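Local coordinates for protein DyP-type peroxidase (Thermobifida cellulosilytica, PDB 4GS1) that probably uses its haem to catalyse the peroxide-driven oxidation of dyes and related substrates, at residues B[66-70]-B[118-122]; B[86-92]-B[163-168]. All blocks are in the same frame, centred on the assembly; numbering follows the deposited sequence.

Contact 1 of 2, residues B[66-70]-B[118-122]; sequences PAAAR and AMDAA
Pro66 and Ala69, in the first turn of helix 66-90, pack against Ala118, the last residue of helix 113-118, and Met119 just after it, joining the start of the first helix of a ferredoxin-like unit to the turn that follows helix 113-118. The dense part centres on Ala118 O: Pro66 CA lies 3.4 Å from it in a CA-H...O contact with 152° at the hydrogen, and Ala69 CB is 3.6 Å from the same Ala118 O. Ala69 CB and Ala118 CB are 4.2 Å apart. Next to these, Met119 CG sits beside its own backbone N (chi1 -61°), which brings SD to 3.9 Å from Arg70 CA. Asp120 has positive phi and closes a Schellman motif; its CB meets Pro66 CB at 3.9 Å.

On the solvent side the contact is bridged by two waters. With CG anti to the backbone N (chi1 -177°) and a bend at chi3, Arg70 carries its guanidinium past Met119 O, NH2 ending 4.0 Å from Ala121 CB. One water, in plane at the guanidinium edge, accepts from Arg70 NE, a second from Arg70 NH2; both donate to Met119 O. Arg70 NH1 bonds Val393 O and Leu392 O instead.

CA-H...O and van der Waals contacts thus close the tight side, while the Arg70-Met119 O link runs through water.

Contact 2 of 2, residues B[86-92]-B[163-168]; sequences RLHADGP and AAVDEL
Glu167 OE2 lies at the edge of the Arg86 guanidinium, near its plane; the guanidinium and carboxylate planes are 24° apart. Arg86 NH1 donates to Glu167 OE2 at 3.3 Å with 160° at the hydrogen, a long but fairly straight salt bridge that reaches the syn side of OE2 tilted out of the carboxylate plane. On the opposite side of that plane from NH1 sits Leu87 CD2, 3.7 Å from Glu167 OE1. Glu167 gets there because CG is anti to its backbone N (chi1 174°) and the chain stays extended, spanning two roughly antiparallel helices whose local axes are 11.9 Å apart. Its main polar partner is His83, whose ND1 bonds OE2; OE1 takes the backbone N-H of Glu93.

Helices 66-90 and 158-172 are the two helices of a ferredoxin-like beta-alpha-beta-beta-alpha-beta unit, following strands 50-58 and 149-155 and packed on the four-stranded antiparallel sheet. On the sheet side of the salt bridge, Leu87 CD1 meets Leu168 CD1 at 3.8 Å, and both leucines touch Val107. Beyond the helix end at Gly91, Pro92 CB rests 3.8 Å from Ala163 CB. A leucine in place of Glu167 would probably leave His83 ND1 and the N-H of Glu93 without their acceptor and Arg86 without its counter-charge. The chemistry implies a shared carboxylate tying the helices together, with an apolar layer on the sheet side.

Helix 66-90 carries both contacts: contact 1 uses its first turn and contact 2 its last, with 29 Å between their centres and about 16 Å between nearest atoms. Their partners, 118-122 and 163-168, fall on either side of strand 149-155 in sequence. All four segments belong to the N-terminal ferredoxin-like unit, whereas the haem pocket is built from residues between 201 and 371; neither contact lines it. Their wider surroundings differ too: contact 1 neighbours the C-terminal tail of its own chain, while contact 2 approaches the dimer interface, where Asp166 forms a salt bridge with Arg334 of the second subunit.

Contact 1 of 2, residues B[66-70]-B[118-122]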
loop_
_atom_site.group_PDB
_atom_site.type_symbol
_atom_site.label_atom_id
_atom_site.label_comp_id
_atom_site.label_asym_id
_atom_site.label_seq_id
_atom_site.Cartn_x
_atom_site.Cartn_y
_atom_site.Cartn_z
ATOM N N PRO B 66 -14.535 -27.745 -21.492
ATOM C CA PRO B 66 -14.528 -28.343 -20.146
ATOM C C PRO B 66 -13.281 -29.169 -19.825
ATOM O O PRO B 66 -12.729 -29.011 -18.739
ATOM C CB PRO B 66 -15.776 -29.234 -20.150
ATOM C CG PRO B 66 -16.697 -28.568 -21.129
ATOM C CD PRO B 66 -15.801 -28.006 -22.205
ATOM N N ALA B 67 -12.847 -30.030 -20.740
ATOM C CA ALA B 67 -11.650 -30.833 -20.502
ATOM C C ALA B 67 -10.407 -29.952 -20.355
ATOM O O ALA B 67 -9.579 -30.173 -19.470
ATOM C CB ALA B 67 -11.458 -31.857 -21.615
ATOM N N ALA B 68 -10.280 -28.955 -21.222
ATOM C CA ALA B 68 -9.154 -28.023 -21.149
ATOM C C ALA B 68 -9.202 -27.177 -19.881
ATOM O O ALA B 68 -8.160 -26.830 -19.320
ATOM C CB ALA B 68 -9.123 -27.125 -22.378
ATOM N N ALA B 69 -10.411 -26.825 -19.448
ATOM C CA ALA B 69 -10.585 -26.008 -18.250
ATOM C C ALA B 69 -10.180 -26.801 -17.011
ATOM O O ALA B 69 -9.552 -26.272 -16.094
ATOM C CB ALA B 69 -12.030 -25.515 -18.140
ATOM N N ARG B 70 -10.548 -28.079 -16.983
ATOM C CA ARG B 70 -10.154 -28.952 -15.887
ATOM C C ARG B 70 -8.637 -29.113 -15.848
ATOM O O ARG B 70 -8.030 -29.071 -14.778
ATOM C CB ARG B 70 -10.838 -30.317 -16.030
ATOM C CG ARG B 70 -10.549 -31.280 -14.892
ATOM C CD ARG B 70 -11.314 -32.589 -15.066
ATOM N NE ARG B 70 -12.754 -32.423 -14.872
ATOM C CZ ARG B 70 -13.370 -32.526 -13.696
ATOM N NH1 ARG B 70 -12.679 -32.793 -12.594
ATOM N NH2 ARG B 70 -14.686 -32.362 -13.623
ATOM N N ALA B 118 -17.208 -23.793 -15.687
ATOM C CA ALA B 118 -16.327 -23.957 -16.846
ATOM C C ALA B 118 -15.885 -25.409 -17.043
ATOM O O ALA B 118 -15.641 -25.837 -18.169
ATOM C CB ALA B 118 -15.109 -23.052 -16.724
ATOM N N MET B 119 -15.764 -26.156 -15.947
ATOM C CA MET B 119 -15.365 -27.562 -16.029
ATOM C C MET B 119 -16.557 -28.486 -16.267
ATOM O O MET B 119 -16.390 -29.706 -16.276
ATOM C CB MET B 119 -14.639 -28.004 -14.750
ATOM C CG MET B 119 -13.367 -27.237 -14.451
ATOM S SD MET B 119 -12.479 -27.837 -12.992
ATOM C CE MET B 119 -13.688 -27.584 -11.699
ATOM N N ASP B 120 -17.745 -27.906 -16.457
ATOM C CA ASP B 120 -18.981 -28.683 -16.607
ATOM C C ASP B 120 -19.114 -29.624 -15.411
ATOM O O ASP B 120 -19.339 -30.827 -15.559
ATOM C CB ASP B 120 -18.991 -29.452 -17.940
ATOM C CG ASP B 120 -20.352 -30.048 -18.276
ATOM O OD1 ASP B 120 -21.388 -29.497 -17.840
ATOM O OD2 ASP B 120 -20.387 -31.074 -18.987
ATOM N N ALA B 121 -18.959 -29.055 -14.218
ATOM C CA ALA B 121 -18.954 -29.835 -12.986
ATOM C C ALA B 121 -19.932 -29.300 -11.947
ATOM O O ALA B 121 -19.626 -29.274 -10.753
ATOM C CB ALA B 121 -17.548 -29.890 -12.408
ATOM N N ALA B 122 -21.115 -28.891 -12.393
ATOM C CA ALA B 122 -22.124 -28.354 -11.486
ATOM C C ALA B 122 -22.540 -29.387 -10.441
ATOM O O ALA B 122 -23.018 -29.034 -9.362
ATOM C CB ALA B 122 -23.333 -27.863 -12.270
HETATM O O HOH W 1 -14.290 -31.386 -16.951
HETATM O O HOH W 2 -16.236 -32.523 -15.911
#

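Contact 2 of 2, residues B[86-92]-B[163-168]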
loop_
_atom_site.group_PDB
_atom_site.type_symbol
_atom_site.label_atom_id
_atom_site.label_comp_id
_atom_site.label_asym_id
_atom_site.label_seq_id
_atom_site.Cartn_x
_atom_site.Cartn_y
_atom_site.Cartn_z
ATOM N N ARG B 86 7.291 -23.807 -1.013
ATOM C CA ARG B 86 8.637 -23.239 -0.992
ATOM C C ARG B 86 8.664 -21.864 -0.335
ATOM O O ARG B 86 9.595 -21.551 0.407
ATOM C CB ARG B 86 9.202 -23.126 -2.407
ATOM C CG ARG B 86 9.932 -24.355 -2.928
ATOM C CD ARG B 86 10.750 -24.012 -4.181
ATOM N NE ARG B 86 9.908 -23.717 -5.343
ATOM C CZ ARG B 86 9.506 -22.498 -5.702
ATOM N NH1 ARG B 86 9.860 -21.434 -4.992
ATOM N NH2 ARG B 86 8.741 -22.341 -6.773
ATOM N N LEU B 87 7.659 -21.038 -0.630
ATOM C CA LEU B 87 7.561 -19.706 -0.035
ATOM C C LEU B 87 7.419 -19.793 1.479
ATOM O O LEU B 87 8.053 -19.029 2.208
ATOM C CB LEU B 87 6.375 -18.937 -0.621
ATOM C CG LEU B 87 6.515 -18.450 -2.063
ATOM C CD1 LEU B 87 5.167 -18.012 -2.613
ATOM C CD2 LEU B 87 7.497 -17.304 -2.125
ATOM N N HIS B 88 6.575 -20.714 1.947
ATOM C CA HIS B 88 6.371 -20.911 3.384
ATOM C C HIS B 88 7.685 -21.342 4.048
ATOM O O HIS B 88 8.021 -20.897 5.145
ATOM C CB HIS B 88 5.268 -21.954 3.646
ATOM C CG HIS B 88 3.876 -21.476 3.335
ATOM N ND1 HIS B 88 2.892 -22.319 2.857
ATOM C CD2 HIS B 88 3.296 -20.258 3.456
ATOM C CE1 HIS B 88 1.772 -21.639 2.684
ATOM N NE2 HIS B 88 1.987 -20.384 3.041
ATOM N N ALA B 89 8.438 -22.193 3.365
ATOM C CA ALA B 89 9.661 -22.747 3.933
ATOM C C ALA B 89 10.872 -21.820 3.807
ATOM O O ALA B 89 11.673 -21.715 4.738
ATOM C CB ALA B 89 9.963 -24.097 3.291
ATOM N N ASP B 90 11.010 -21.160 2.661
ATOM C CA ASP B 90 12.254 -20.465 2.320
ATOM C C ASP B 90 12.106 -18.982 1.960
ATOM O O ASP B 90 13.108 -18.285 1.792
ATOM C CB ASP B 90 12.943 -21.168 1.141
ATOM C CG ASP B 90 13.372 -22.581 1.467
ATOM O OD1 ASP B 90 13.429 -23.404 0.530
ATOM O OD2 ASP B 90 13.652 -22.867 2.648
ATOM N N GLY B 91 10.873 -18.508 1.815
ATOM C CA GLY B 91 10.655 -17.147 1.352
ATOM C C GLY B 91 10.787 -17.032 -0.157
ATOM O O GLY B 91 11.068 -18.019 -0.838
ATOM N N PRO B 92 10.580 -15.823 -0.700
ATOM C CA PRO B 92 10.629 -15.619 -2.155
ATOM C C PRO B 92 12.019 -15.789 -2.764
ATOM O O PRO B 92 13.021 -15.508 -2.103
ATOM C CB PRO B 92 10.162 -14.166 -2.321
ATOM C CG PRO B 92 9.331 -13.893 -1.069
ATOM C CD PRO B 92 10.072 -14.637 0.011
ATOM N N ALA B 163 7.195 -9.464 -3.519
ATOM C CA ALA B 163 8.032 -10.462 -4.169
ATOM C C ALA B 163 7.283 -11.782 -4.307
ATOM O O ALA B 163 7.350 -12.429 -5.350
ATOM C CB ALA B 163 9.338 -10.654 -3.402
ATOM N N ALA B 164 6.556 -12.170 -3.263
ATOM C CA ALA B 164 5.789 -13.410 -3.288
ATOM C C ALA B 164 4.682 -13.328 -4.330
ATOM O O ALA B 164 4.455 -14.277 -5.080
ATOM C CB ALA B 164 5.205 -13.708 -1.909
ATOM N N VAL B 165 3.992 -12.190 -4.374
ATOM C CA VAL B 165 2.903 -11.996 -5.317
ATOM C C VAL B 165 3.378 -12.104 -6.766
ATOM O O VAL B 165 2.764 -12.804 -7.578
ATOM C CB VAL B 165 2.226 -10.644 -5.086
ATOM C CG1 VAL B 165 1.337 -10.273 -6.282
ATOM C CG2 VAL B 165 1.397 -10.699 -3.808
ATOM N N ASP B 166 4.474 -11.429 -7.086
ATOM C CA ASP B 166 4.965 -11.437 -8.466
ATOM C C ASP B 166 5.375 -12.848 -8.875
ATOM O O ASP B 166 5.124 -13.287 -10.007
ATOM C CB ASP B 166 6.117 -10.435 -8.643
ATOM C CG ASP B 166 5.649 -8.977 -8.564
ATOM O OD1 ASP B 166 4.455 -8.724 -8.816
ATOM O OD2 ASP B 166 6.476 -8.087 -8.251
ATOM N N GLU B 167 5.991 -13.568 -7.944
ATOM C CA GLU B 167 6.370 -14.954 -8.195
ATOM C C GLU B 167 5.154 -15.845 -8.487
ATOM O O GLU B 167 5.146 -16.596 -9.467
ATOM C CB GLU B 167 7.181 -15.507 -7.016
ATOM C CG GLU B 167 7.496 -16.991 -7.123
ATOM C CD GLU B 167 8.323 -17.504 -5.953
ATOM O OE1 GLU B 167 9.135 -16.732 -5.392
ATOM O OE2 GLU B 167 8.154 -18.686 -5.592
ATOM N N LEU B 168 4.123 -15.757 -7.648
ATOM C CA LEU B 168 2.946 -16.610 -7.815
ATOM C C LEU B 168 2.162 -16.310 -9.092
ATOM O O LEU B 168 1.716 -17.231 -9.788
ATOM C CB LEU B 168 2.029 -16.512 -6.583
ATOM C CG LEU B 168 2.561 -17.197 -5.322
ATOM C CD1 LEU B 168 1.910 -16.603 -4.066
ATOM C CD2 LEU B 168 2.303 -18.694 -5.375
#